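Local coordinates for nuclear fusion protein BIK1 (Saccharomyces cerevisiae, PDB 6FC6) that binds microtubules and kinesin and is required for nuclear fusion, chromosome disjunction and nuclear segregation in mitosis, here represented by its CAP-Gly domain, at residues V40-N45 with S66-Q71. Numbering follows the deposited sequence.
Sequences VDLLAN and SGLFIQ
Ser66 is the bump of this contact: its CB fills the hollow that 40-45 makes where it leaves the sheet and bends round through Leu43 and Ala44, and OG points to the Asp41 carboxylate at the edge. Asp41 lines one side of that hollow, and its OD1 takes the serine hydroxyl at 2.7 Å, OG to OD1; OG is also bonded to Tyr63 N. From the opposite face of the carboxylate Leu43 N donates to the same oxygen, closing an Asx turn, so OD1 is gripped by two donors, one above each face. With CG trans to the backbone N (chi1 -176°), the carboxylate lies over the bend, and its other oxygen, OD2, is taken up by Glu62 N. Ala44 O forms another wall, 3.0 Å from Ser66 CB, while Leu42 N reaches in to Ser66 O at 2.7 Å in a nearly straight bond.

Beyond this bend the two segments run as antiparallel strands in the small SH3-like barrel of the CAP-Gly domain. Val40 and Leu68 form a hydrogen-bonded pair, N to O both ways; the next pair, Asp41 with Gly67, is non-hydrogen-bonded, with its CA atoms 4.5 Å apart.

On the Val40 and Leu68 face the bumps are apolar. Val40 CG2 touches both Leu68 CB and Ile70 CD1, the latter 4.1 Å away, and Leu42 CD1 lies against Leu68 CB and CD2, the two leucines crossing at a slant. Ile16 of strand 13-16 packs against Val40, Leu42 and Ile70, whereas Phe69 turns away from 40-45 to meet the bound Bim1 peptide.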
# COMPACT_ATOMS: atom_id res chain seq x y z
N VAL A 40 0.39 1.47 -1.19
CA VAL A 40 0.21 1.41 -2.62
C VAL A 40 0.31 2.77 -3.27
O VAL A 40 -0.02 3.77 -2.68
CB VAL A 40 -1.14 0.76 -3.03
CG1 VAL A 40 -1.38 -0.57 -2.36
CG2 VAL A 40 -2.31 1.64 -2.70
N ASP A 41 0.73 2.80 -4.52
CA ASP A 41 0.76 4.02 -5.25
C ASP A 41 -0.42 3.91 -6.28
O ASP A 41 -0.39 3.04 -7.16
CB ASP A 41 2.06 4.14 -5.98
CG ASP A 41 2.20 5.50 -6.71
OD1 ASP A 41 1.19 6.18 -6.88
OD2 ASP A 41 3.34 5.89 -7.12
N LEU A 42 -1.39 4.79 -6.16
CA LEU A 42 -2.58 4.73 -7.08
C LEU A 42 -2.36 5.47 -8.42
O LEU A 42 -3.25 5.51 -9.23
CB LEU A 42 -3.78 5.27 -6.38
CG LEU A 42 -4.13 4.56 -5.10
CD1 LEU A 42 -5.09 5.31 -4.25
CD2 LEU A 42 -4.70 3.18 -5.39
N LEU A 43 -1.19 6.05 -8.63
CA LEU A 43 -0.79 6.70 -9.88
C LEU A 43 -1.72 7.82 -10.34
O LEU A 43 -1.79 8.13 -11.53
CB LEU A 43 -0.69 5.64 -10.99
CG LEU A 43 0.14 4.40 -10.63
CD1 LEU A 43 0.11 3.38 -11.75
CD2 LEU A 43 1.56 4.82 -10.35
N ALA A 44 -2.38 8.43 -9.37
CA ALA A 44 -3.20 9.57 -9.46
C ALA A 44 -3.44 10.07 -8.04
O ALA A 44 -3.29 9.32 -7.06
CB ALA A 44 -4.54 9.23 -10.13
N ASN A 45 -3.85 11.34 -7.93
CA ASN A 45 -4.06 11.93 -6.63
C ASN A 45 -5.35 11.56 -5.94
O ASN A 45 -6.05 12.45 -5.45
CB ASN A 45 -3.90 13.43 -6.71
CG ASN A 45 -2.49 13.84 -7.00
OD1 ASN A 45 -1.53 13.39 -6.34
ND2 ASN A 45 -2.34 14.75 -7.93
N SER A 66 -0.70 10.38 -4.35
CA SER A 66 -1.07 9.11 -4.94
C SER A 66 -0.80 7.93 -4.04
O SER A 66 -1.12 6.80 -4.40
CB SER A 66 -0.37 8.90 -6.29
OG SER A 66 1.03 8.80 -6.16
N GLY A 67 -0.21 8.17 -2.88
CA GLY A 67 0.08 7.06 -1.98
C GLY A 67 -1.04 6.83 -1.00
O GLY A 67 -1.76 7.77 -0.62
N LEU A 68 -1.23 5.56 -0.63
CA LEU A 68 -2.28 5.21 0.37
C LEU A 68 -1.86 3.97 1.19
O LEU A 68 -1.29 3.02 0.64
CB LEU A 68 -3.56 4.89 -0.37
CG LEU A 68 -4.81 4.64 0.46
CD1 LEU A 68 -5.25 5.98 1.12
CD2 LEU A 68 -5.91 4.08 -0.41
N PHE A 69 -2.08 4.03 2.50
CA PHE A 69 -1.88 2.89 3.39
C PHE A 69 -3.22 2.21 3.54
O PHE A 69 -4.15 2.86 3.96
CB PHE A 69 -1.35 3.27 4.76
CG PHE A 69 0.04 3.77 4.73
CD1 PHE A 69 1.11 2.87 4.57
CD2 PHE A 69 0.33 5.13 4.84
CE1 PHE A 69 2.42 3.30 4.51
CE2 PHE A 69 1.65 5.57 4.76
CZ PHE A 69 2.71 4.64 4.61
N ILE A 70 -3.31 0.92 3.24
CA ILE A 70 -4.55 0.15 3.38
C ILE A 70 -4.29 -1.00 4.32
O ILE A 70 -3.26 -1.63 4.21
CB ILE A 70 -4.98 -0.44 2.06
CG1 ILE A 70 -5.12 0.66 1.01
CG2 ILE A 70 -6.35 -1.18 2.25
CD1 ILE A 70 -5.33 0.14 -0.41
N GLN A 71 -5.22 -1.31 5.20
CA GLN A 71 -5.04 -2.45 6.14
C GLN A 71 -4.83 -3.69 5.33
O GLN A 71 -5.56 -3.94 4.35
CB GLN A 71 -6.27 -2.63 6.98
CG GLN A 71 -6.52 -1.48 7.94
CD GLN A 71 -7.70 -1.81 8.86
OE1 GLN A 71 -8.60 -2.54 8.48
NE2 GLN A 71 -7.68 -1.27 10.06